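Local coordinates for muconate lactonizing enzyme (Corynebacterium glutamicum, PDB 3I4K), which is a magnesium-binding member of the enolase superfamily, with a capping N-terminal domain and a C-terminal barrel domain, at residues V18-P23 against Q334-T339; D139-L144 against N165-L170; D270-K275 against G295-H300. One frame throughout, in Å; residues are numbered along the deposited sequence.

Contact 1: residues V18-P23 against Q334-T339; sequences VPLIRP and QLLKDT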
loop_
_atom_site.group_PDB
_atom_site.type_symbol
_atom_site.label_atom_id
_atom_site.label_comp_id
_atom_site.label_asym_id
_atom_site.label_seq_id
_atom_site.Cartn_x
_atom_site.Cartn_y
_atom_site.Cartn_z
ATOM N N VAL A 18 -14.413 -29.005 -6.772
ATOM C CA VAL A 18 -14.280 -29.775 -5.548
ATOM C C VAL A 18 -15.586 -29.723 -4.771
ATOM O O VAL A 18 -16.145 -28.656 -4.545
ATOM C CB VAL A 18 -13.131 -29.224 -4.672
ATOM C CG1 VAL A 18 -13.345 -27.745 -4.412
ATOM C CG2 VAL A 18 -13.057 -29.985 -3.361
ATOM N N PRO A 19 -16.099 -30.890 -4.361
ATOM C CA PRO A 19 -17.352 -30.969 -3.606
ATOM C C PRO A 19 -17.225 -30.460 -2.181
ATOM O O PRO A 19 -16.180 -30.603 -1.548
ATOM C CB PRO A 19 -17.682 -32.460 -3.644
ATOM C CG PRO A 19 -17.034 -32.916 -4.912
ATOM C CD PRO A 19 -15.705 -32.222 -4.843
ATOM N N LEU A 20 -18.296 -29.863 -1.679
ATOM C CA LEU A 20 -18.311 -29.356 -0.316
ATOM C C LEU A 20 -18.848 -30.451 0.590
ATOM O O LEU A 20 -19.502 -31.383 0.123
ATOM C CB LEU A 20 -19.198 -28.113 -0.220
ATOM C CG LEU A 20 -18.574 -26.760 -0.586
ATOM C CD1 LEU A 20 -17.700 -26.886 -1.827
ATOM C CD2 LEU A 20 -19.689 -25.743 -0.800
ATOM N N ILE A 21 -18.574 -30.349 1.882
ATOM C CA ILE A 21 -19.053 -31.361 2.804
ATOM C C ILE A 21 -20.571 -31.296 2.894
ATOM O O ILE A 21 -21.244 -32.326 2.873
ATOM C CB ILE A 21 -18.440 -31.179 4.202
ATOM C CG1 ILE A 21 -16.915 -31.139 4.087
ATOM C CG2 ILE A 21 -18.867 -32.331 5.114
ATOM C CD1 ILE A 21 -16.195 -30.983 5.412
ATOM N N ARG A 22 -21.102 -30.079 2.980
ATOM C CA ARG A 22 -22.544 -29.855 3.065
ATOM C C ARG A 22 -22.953 -28.837 2.007
ATOM O O ARG A 22 -22.111 -28.120 1.471
ATOM C CB ARG A 22 -22.926 -29.301 4.440
ATOM C CG ARG A 22 -22.541 -30.177 5.617
ATOM C CD ARG A 22 -22.960 -29.525 6.933
ATOM N NE ARG A 22 -22.591 -30.322 8.104
ATOM C CZ ARG A 22 -23.155 -31.480 8.443
ATOM N NH1 ARG A 22 -24.128 -31.998 7.703
ATOM N NH2 ARG A 22 -22.746 -32.122 9.531
ATOM N N PRO A 23 -24.254 -28.773 1.680
ATOM C CA PRO A 23 -24.727 -27.813 0.678
ATOM C C PRO A 23 -24.580 -26.413 1.261
ATOM O O PRO A 23 -25.019 -26.161 2.381
ATOM C CB PRO A 23 -26.195 -28.196 0.496
ATOM C CG PRO A 23 -26.201 -29.660 0.805
ATOM C CD PRO A 23 -25.319 -29.730 2.025
ATOM N N GLN A 334 -11.800 -25.727 5.150
ATOM C CA GLN A 334 -12.652 -26.557 5.991
ATOM C C GLN A 334 -13.989 -26.912 5.349
ATOM O O GLN A 334 -14.556 -27.969 5.627
ATOM C CB GLN A 334 -12.913 -25.867 7.329
ATOM C CG GLN A 334 -11.682 -25.714 8.199
ATOM C CD GLN A 334 -12.030 -25.317 9.621
ATOM O OE1 GLN A 334 -12.637 -24.267 9.859
ATOM N NE2 GLN A 334 -11.651 -26.159 10.577
ATOM N N LEU A 335 -14.491 -26.028 4.493
ATOM C CA LEU A 335 -15.769 -26.248 3.825
ATOM C C LEU A 335 -15.647 -27.313 2.741
ATOM O O LEU A 335 -16.634 -27.952 2.367
ATOM C CB LEU A 335 -16.267 -24.936 3.213
ATOM C CG LEU A 335 -17.714 -24.906 2.727
ATOM C CD1 LEU A 335 -18.639 -25.136 3.903
ATOM C CD2 LEU A 335 -18.010 -23.567 2.070
ATOM N N LEU A 336 -14.435 -27.499 2.236
ATOM C CA LEU A 336 -14.189 -28.495 1.203
ATOM C C LEU A 336 -14.204 -29.889 1.825
ATOM O O LEU A 336 -13.700 -30.094 2.931
ATOM C CB LEU A 336 -12.830 -28.251 0.551
ATOM C CG LEU A 336 -12.566 -26.870 -0.039
ATOM C CD1 LEU A 336 -11.119 -26.779 -0.485
ATOM C CD2 LEU A 336 -13.506 -26.619 -1.202
ATOM N N LYS A 337 -14.781 -30.849 1.116
ATOM C CA LYS A 337 -14.841 -32.214 1.622
ATOM C C LYS A 337 -13.496 -32.901 1.367
ATOM O O LYS A 337 -13.191 -33.942 1.951
ATOM C CB LYS A 337 -15.983 -32.971 0.937
ATOM C CG LYS A 337 -16.257 -34.353 1.502
ATOM C CD LYS A 337 -17.518 -34.959 0.903
ATOM C CE LYS A 337 -17.450 -35.006 -0.620
ATOM N NZ LYS A 337 -16.276 -35.786 -1.125
ATOM N N ASP A 338 -12.689 -32.297 0.501
ATOM C CA ASP A 338 -11.374 -32.829 0.168
ATOM C C ASP A 338 -10.464 -31.678 -0.257
ATOM O O ASP A 338 -10.933 -30.561 -0.477
ATOM C CB ASP A 338 -11.504 -33.865 -0.952
ATOM C CG ASP A 338 -10.194 -34.558 -1.266
ATOM O OD1 ASP A 338 -9.426 -34.847 -0.327
ATOM O OD2 ASP A 338 -9.934 -34.833 -2.454
ATOM N N THR A 339 -9.165 -31.938 -0.367
ATOM C CA THR A 339 -8.227 -30.896 -0.757
ATOM C C THR A 339 -7.266 -31.330 -1.864
ATOM O O THR A 339 -7.461 -32.367 -2.498
ATOM C CB THR A 339 -7.423 -30.401 0.475
ATOM O OG1 THR A 339 -6.321 -29.591 0.044
ATOM C CG2 THR A 339 -6.908 -31.570 1.288
#

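Contact 2: residues D139-L144 against N165-L170; sequences DVTWAL and NRSFKL. With ACY (acetic acid), chain I.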
loop_
_atom_site.group_PDB
_atom_site.type_symbol
_atom_site.label_atom_id
_atom_site.label_comp_id
_atom_site.label_asym_id
_atom_site.label_seq_id
_atom_site.Cartn_x
_atom_site.Cartn_y
_atom_site.Cartn_z
ATOM N N ASP A 139 -7.716 -14.820 13.909
ATOM C CA ASP A 139 -8.988 -15.334 14.378
ATOM C C ASP A 139 -9.806 -15.693 13.144
ATOM O O ASP A 139 -9.620 -15.114 12.068
ATOM C CB ASP A 139 -9.710 -14.300 15.232
ATOM C CG ASP A 139 -9.022 -14.083 16.569
ATOM O OD1 ASP A 139 -8.675 -15.092 17.222
ATOM O OD2 ASP A 139 -8.828 -12.919 16.974
ATOM N N VAL A 140 -10.695 -16.665 13.296
ATOM C CA VAL A 140 -11.514 -17.108 12.184
ATOM C C VAL A 140 -12.986 -17.142 12.551
ATOM O O VAL A 140 -13.389 -17.788 13.525
ATOM C CB VAL A 140 -11.070 -18.515 11.696
ATOM C CG1 VAL A 140 -11.931 -18.966 10.509
ATOM C CG2 VAL A 140 -9.605 -18.475 11.291
ATOM N N THR A 141 -13.774 -16.413 11.771
ATOM C CA THR A 141 -15.216 -16.349 11.947
ATOM C C THR A 141 -15.768 -17.458 11.059
ATOM O O THR A 141 -15.346 -17.596 9.910
ATOM C CB THR A 141 -15.792 -14.989 11.455
ATOM O OG1 THR A 141 -15.246 -13.919 12.234
ATOM C CG2 THR A 141 -17.312 -14.975 11.572
ATOM N N TRP A 142 -16.696 -18.251 11.586
ATOM C CA TRP A 142 -17.284 -19.335 10.802
ATOM C C TRP A 142 -18.601 -18.873 10.187
ATOM O O TRP A 142 -19.485 -18.383 10.888
ATOM C CB TRP A 142 -17.504 -20.587 11.680
ATOM C CG TRP A 142 -18.154 -21.753 10.950
ATOM C CD1 TRP A 142 -19.461 -22.152 11.041
ATOM C CD2 TRP A 142 -17.536 -22.627 9.988
ATOM N NE1 TRP A 142 -19.694 -23.215 10.195
ATOM C CE2 TRP A 142 -18.533 -23.526 9.538
ATOM C CE3 TRP A 142 -16.241 -22.736 9.463
ATOM C CZ2 TRP A 142 -18.275 -24.524 8.584
ATOM C CZ3 TRP A 142 -15.981 -23.735 8.507
ATOM C CH2 TRP A 142 -16.998 -24.612 8.082
ATOM N N ALA A 143 -18.716 -19.019 8.871
ATOM C CA ALA A 143 -19.924 -18.613 8.161
ATOM C C ALA A 143 -20.816 -19.810 7.825
ATOM O O ALA A 143 -20.346 -20.842 7.348
ATOM C CB ALA A 143 -19.552 -17.873 6.878
ATOM N N LEU A 144 -22.102 -19.667 8.092
ATOM C CA LEU A 144 -23.054 -20.716 7.780
ATOM C C LEU A 144 -23.854 -20.266 6.569
ATOM O O LEU A 144 -24.294 -19.117 6.507
ATOM C CB LEU A 144 -24.025 -20.945 8.943
ATOM C CG LEU A 144 -23.534 -21.540 10.262
ATOM C CD1 LEU A 144 -22.846 -20.459 11.092
ATOM C CD2 LEU A 144 -24.722 -22.118 11.023
ATOM N N ASN A 165 -14.535 -21.497 17.382
ATOM C CA ASN A 165 -14.921 -20.216 16.787
ATOM C C ASN A 165 -15.705 -19.382 17.789
ATOM O O ASN A 165 -16.674 -19.854 18.382
ATOM C CB ASN A 165 -15.765 -20.420 15.531
ATOM C CG ASN A 165 -15.105 -21.341 14.528
ATOM O OD1 ASN A 165 -15.315 -22.558 14.552
ATOM N ND2 ASN A 165 -14.295 -20.770 13.644
ATOM N N ARG A 166 -15.279 -18.135 17.968
ATOM C CA ARG A 166 -15.926 -17.227 18.902
ATOM C C ARG A 166 -16.889 -16.286 18.172
ATOM O O ARG A 166 -17.602 -15.504 18.799
ATOM C CB ARG A 166 -14.862 -16.413 19.641
ATOM C CG ARG A 166 -13.654 -17.237 20.071
ATOM C CD ARG A 166 -13.159 -16.779 21.425
ATOM N NE ARG A 166 -14.231 -16.852 22.419
ATOM C CZ ARG A 166 -14.106 -16.472 23.688
ATOM N NH1 ARG A 166 -12.951 -15.986 24.130
ATOM N NH2 ARG A 166 -15.137 -16.588 24.519
ATOM N N SER A 167 -16.898 -16.365 16.846
ATOM C CA SER A 167 -17.780 -15.537 16.037
ATOM C C SER A 167 -18.347 -16.336 14.864
ATOM O O SER A 167 -17.649 -17.160 14.250
ATOM C CB SER A 167 -17.033 -14.294 15.513
ATOM O OG SER A 167 -16.108 -14.631 14.490
ATOM N N PHE A 168 -19.615 -16.074 14.561
ATOM C CA PHE A 168 -20.319 -16.750 13.479
ATOM C C PHE A 168 -21.048 -15.774 12.555
ATOM O O PHE A 168 -21.663 -14.808 13.002
ATOM C CB PHE A 168 -21.310 -17.751 14.074
ATOM C CG PHE A 168 -20.651 -18.905 14.763
ATOM C CD1 PHE A 168 -20.205 -20.005 14.030
ATOM C CD2 PHE A 168 -20.427 -18.875 16.136
ATOM C CE1 PHE A 168 -19.544 -21.058 14.656
ATOM C CE2 PHE A 168 -19.768 -19.920 16.771
ATOM C CZ PHE A 168 -19.325 -21.014 16.030
ATOM N N LYS A 169 -20.966 -16.050 11.260
ATOM C CA LYS A 169 -21.606 -15.235 10.231
ATOM C C LYS A 169 -22.737 -16.051 9.587
ATOM O O LYS A 169 -22.511 -17.164 9.094
ATOM C CB LYS A 169 -20.561 -14.845 9.188
ATOM C CG LYS A 169 -21.083 -14.193 7.928
ATOM C CD LYS A 169 -19.916 -13.956 6.987
ATOM C CE LYS A 169 -20.365 -13.726 5.572
ATOM N NZ LYS A 169 -19.199 -13.350 4.731
ATOM N N LEU A 170 -23.946 -15.492 9.602
ATOM C CA LEU A 170 -25.130 -16.145 9.041
ATOM C C LEU A 170 -25.584 -15.526 7.717
ATOM O O LEU A 170 -26.020 -14.370 7.677
ATOM C CB LEU A 170 -26.287 -16.058 10.035
ATOM C CG LEU A 170 -26.047 -16.642 11.426
ATOM C CD1 LEU A 170 -27.131 -16.190 12.383
ATOM C CD2 LEU A 170 -26.012 -18.148 11.320
HETATM C C ACY I . -19.210 -13.492 0.744
HETATM O O ACY I . -19.980 -12.801 0.099
HETATM O OXT ACY I . -18.767 -13.074 1.930
HETATM C CH3 ACY I . -18.743 -14.825 0.214
HETATM O O HOH W 1 -12.862 -17.286 16.402
#

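Contact 3: residues D270-K275 against G295-H300; sequences DVIALK and GGLACH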
loop_
_atom_site.group_PDB
_atom_site.type_symbol
_atom_site.label_atom_id
_atom_site.label_comp_id
_atom_site.label_asym_id
_atom_site.label_seq_id
_atom_site.Cartn_x
_atom_site.Cartn_y
_atom_site.Cartn_z
ATOM N N ASP A 270 -18.157 0.625 8.856
ATOM C CA ASP A 270 -17.127 0.554 9.883
ATOM C C ASP A 270 -16.081 -0.466 9.481
ATOM O O ASP A 270 -14.923 -0.372 9.880
ATOM C CB ASP A 270 -17.724 0.118 11.221
ATOM C CG ASP A 270 -18.635 1.161 11.822
ATOM O OD1 ASP A 270 -19.217 0.894 12.898
ATOM O OD2 ASP A 270 -18.776 2.240 11.229
ATOM N N VAL A 271 -16.486 -1.445 8.684
ATOM C CA VAL A 271 -15.556 -2.493 8.287
ATOM C C VAL A 271 -15.577 -2.797 6.798
ATOM O O VAL A 271 -16.612 -2.682 6.144
ATOM C CB VAL A 271 -15.871 -3.795 9.059
ATOM C CG1 VAL A 271 -14.718 -4.806 8.910
ATOM C CG2 VAL A 271 -16.147 -3.471 10.520
ATOM N N ILE A 272 -14.428 -3.197 6.266
ATOM C CA ILE A 272 -14.323 -3.554 4.856
ATOM C C ILE A 272 -13.886 -5.013 4.734
ATOM O O ILE A 272 -12.887 -5.423 5.333
ATOM C CB ILE A 272 -13.294 -2.685 4.113
ATOM C CG1 ILE A 272 -13.842 -1.261 3.946
ATOM C CG2 ILE A 272 -12.983 -3.295 2.739
ATOM C CD1 ILE A 272 -12.944 -0.365 3.141
ATOM N N ALA A 273 -14.644 -5.793 3.966
ATOM C CA ALA A 273 -14.323 -7.207 3.758
ATOM C C ALA A 273 -13.232 -7.258 2.698
ATOM O O ALA A 273 -13.510 -7.164 1.508
ATOM C CB ALA A 273 -15.567 -7.967 3.284
ATOM N N LEU A 274 -11.986 -7.384 3.143
ATOM C CA LEU A 274 -10.847 -7.424 2.237
ATOM C C LEU A 274 -10.527 -8.852 1.812
ATOM O O LEU A 274 -10.285 -9.721 2.643
ATOM C CB LEU A 274 -9.656 -6.737 2.922
ATOM C CG LEU A 274 -8.158 -6.891 2.646
ATOM C CD1 LEU A 274 -7.851 -7.444 1.269
ATOM C CD2 LEU A 274 -7.530 -5.516 2.856
ATOM N N LYS A 275 -10.555 -9.084 0.504
ATOM C CA LYS A 275 -10.286 -10.398 -0.065
ATOM C C LYS A 275 -9.257 -10.225 -1.176
ATOM O O LYS A 275 -9.476 -9.459 -2.123
ATOM C CB LYS A 275 -11.568 -10.990 -0.659
ATOM C CG LYS A 275 -12.770 -10.962 0.264
ATOM C CD LYS A 275 -13.999 -11.571 -0.421
ATOM C CE LYS A 275 -15.222 -11.528 0.494
ATOM N NZ LYS A 275 -16.471 -11.927 -0.200
ATOM N N GLY A 295 -8.733 6.040 6.769
ATOM C CA GLY A 295 -10.047 6.569 7.091
ATOM C C GLY A 295 -10.595 5.988 8.388
ATOM O O GLY A 295 -11.749 6.234 8.747
ATOM N N GLY A 296 -9.763 5.219 9.092
ATOM C CA GLY A 296 -10.175 4.613 10.344
ATOM C C GLY A 296 -11.112 3.421 10.167
ATOM O O GLY A 296 -11.798 3.018 11.109
ATOM N N LEU A 297 -11.145 2.840 8.973
ATOM C CA LEU A 297 -12.036 1.703 8.742
ATOM C C LEU A 297 -11.297 0.377 8.938
ATOM O O LEU A 297 -10.243 0.148 8.351
ATOM C CB LEU A 297 -12.635 1.769 7.334
ATOM C CG LEU A 297 -13.335 3.074 6.922
ATOM C CD1 LEU A 297 -14.072 2.833 5.608
ATOM C CD2 LEU A 297 -14.317 3.536 7.984
ATOM N N ALA A 298 -11.853 -0.488 9.775
ATOM C CA ALA A 298 -11.236 -1.784 10.030
ATOM C C ALA A 298 -11.316 -2.665 8.793
ATOM O O ALA A 298 -12.218 -2.505 7.969
ATOM C CB ALA A 298 -11.937 -2.468 11.187
ATOM N N CYS A 299 -10.353 -3.573 8.654
ATOM C CA CYS A 299 -10.355 -4.522 7.546
ATOM C C CYS A 299 -10.508 -5.931 8.139
ATOM O O CYS A 299 -9.901 -6.264 9.160
ATOM C CB CYS A 299 -9.062 -4.442 6.726
ATOM S SG CYS A 299 -8.929 -3.003 5.621
ATOM N N HIS A 300 -11.360 -6.726 7.509
ATOM C CA HIS A 300 -11.626 -8.103 7.920
ATOM C C HIS A 300 -10.953 -9.012 6.886
ATOM O O HIS A 300 -10.986 -8.722 5.687
ATOM C CB HIS A 300 -13.138 -8.342 7.921
ATOM C CG HIS A 300 -13.548 -9.716 8.368
ATOM N ND1 HIS A 300 -13.443 -10.139 9.676
ATOM C CD2 HIS A 300 -14.148 -10.729 7.697
ATOM C CE1 HIS A 300 -13.970 -11.347 9.793
ATOM N NE2 HIS A 300 -14.406 -11.727 8.605
HETATM O O HOH W 2 -14.427 1.756 11.750
#

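Contact 1: residues V18-P23 against Q334-T339
The side chains of Val18 and Leu336 meet at about a right angle. Val18 CG1 presses on Leu336 CD2 at 3.4 Å, closer than methyl groups usually come. This branch is held between the backbone N and the carbonyl carbon of the valine (chi1 55°). The other branch, Val18 CG2, lies 4.0 Å from Leu336 CD2 and also borders the carbonyl oxygen of Asp338. The leucine methyl is thus a bump resting against the fork of the valine.

Leu20 and Leu335 meet at their branch points, with Leu20 CG 3.9 Å from Leu335 CG. Their CD2 methyls continue the contact outward. Ile21 lies along the backbone of residues 334-337. Ile21 CG1 sits 3.4 Å from Lys337 CA, again a tight fit. Ile21 CD1 drops into a notch between two carbonyl groups, 3.4 Å from Gln334 O and near Leu336 O. Lys337 runs back along the strand, from Ile21 to Pro19. Its CB touches the isoleucine, and bends at the last two torsions lay Lys337 CE 4.0 Å from Pro19 CB.

Two backbone hydrogen bonds flank the pairing of Leu20 with Leu336. Lys337 N gives one to Pro19 O at 3.0 Å (167° at the hydrogen). Ile21 N gives the other to Leu335 O at 3.1 Å (163°). Strand 30-43 receives Val18 and Leu20, while Leu336 also rests on Pro308. Gln334 and Asp338 send their polar ends elsewhere, to Arg159 and Tyr372.

The contact joins a strand of the N-terminal domain to the chain leaving helix 332-335, probably part of the barrel domain. Both hydrogen bonds are backbone to backbone; side chains add carbon contacts to one another and to carbonyl oxygens. The junction therefore depends on fitted shape and two nearly straight bonds, with no ion pair between the segments.

Contact 2: residues D139-L144 against N165-L170
Trp142 and Phe168 meet rim to rim, with neither ring over the other's face. The five-membered ring of Trp142 and the Phe168 ring stand at 79°, with Trp142 CD1 and Phe168 CD1 on the facing edges. Phe168 CD1 also comes within 3.6 Å of Trp142 CB. Leu144 and Leu170 lie side by side on the same face. On the other face, Ala143 CB touches the chain of Lys169, 3.9 Å from its CD.

The backbones pair in parallel. Trp142 N bonds to Ser167 O at 3.0 Å, Lys169 N to Trp142 O at 2.8 Å, and Leu144 N to Lys169 O at 2.7 Å.

Side-chain hydrogen bonds extend the pairing. Asn165 ND2 reaches Val140 O at 3.1 Å, coming from 51° above the carbonyl plane. A water also donates to this oxygen and accepts from Arg166 N. The hydroxyls of Thr141 and Ser167 are bonded too, though their short separation is doubtful. Trp142 NE1 bonds to Glu155, and its ring makes a cation-pi contact with Arg159.

Lys169, with CG anti to the backbone N (chi1 170°) and the rest extended, brings NZ 2.8 Å from OXT of an acetic acid molecule, probably from the crystallisation liquor. NZ also salt-bridges Glu226 and Glu329.

Strands 137-144 and 167-171, joined through helix 149-163, form a beta-alpha-beta unit of the barrel. The Lys169 side chain ends beside the magnesium site of Asp200, Glu226 and Asp251.

Contact 3: residues D270-K275 against G295-H300
Leu274 reaches across to Cys299 and His300. Leu274 CB lies 3.7 Å from His300 O. CG stands anti to the backbone N (chi1 158°), and from there Leu274 CD2 arrives at Cys299 SG, 4.0 Å away. The Leu274 side chain also touches Ser285 and Ala289 of helix 282-294, and Ile324. It thus wedges between the strand pair and the helix that links them.

Ile272 lies on the same side as Cys299. Ile272 CD1 crosses to Leu297 CD1 at 4.2 Å, and both Ile272 and Cys299 pack on Ala292. On the opposite face, Val271 CG1 meets His300 CB at 4.0 Å. His300 ND1 is held by Tyr326 O.

Four backbone bonds tie the strands in parallel. Ala298 N gives to Asp270 O, Ile272 N to Ala298 O, His300 N to Ile272 O at 3.0 Å, and Leu274 N to His300 O. The third is the straightest, at 171°. Asp270 O also takes a bond from a water, at 2.9 Å from the water oxygen. That water donates to Gly296 O as well, and so bridges the segments. Gly296, with positive phi, is the C-prime residue of the Schellman motif ending helix 282-294.

The whole is a beta-alpha-beta crossover of the barrel domain. Lys275 NZ bonds to Asp251, a ligand of the magnesium ion.

Contacts 2 and 3 are both strand pairs of the barrel sheet, with centres about 17 Å apart. They touch where Thr141 OG1 lies 3.8 Å from His300 CE1. The centre of contact 1 is about 17 Å from that of contact 2, and the two touch where Gln334 OE1 packs 3.6 Å from Trp142 CZ3. Contacts 1 and 3 do not touch; their centres are about 28 Å apart, on opposite sides of the chain's centre. The magnesium ion is about 4 Å from the Lys169 side chain, about 6 Å from that of Ala273 and about 13 Å from that of Leu335.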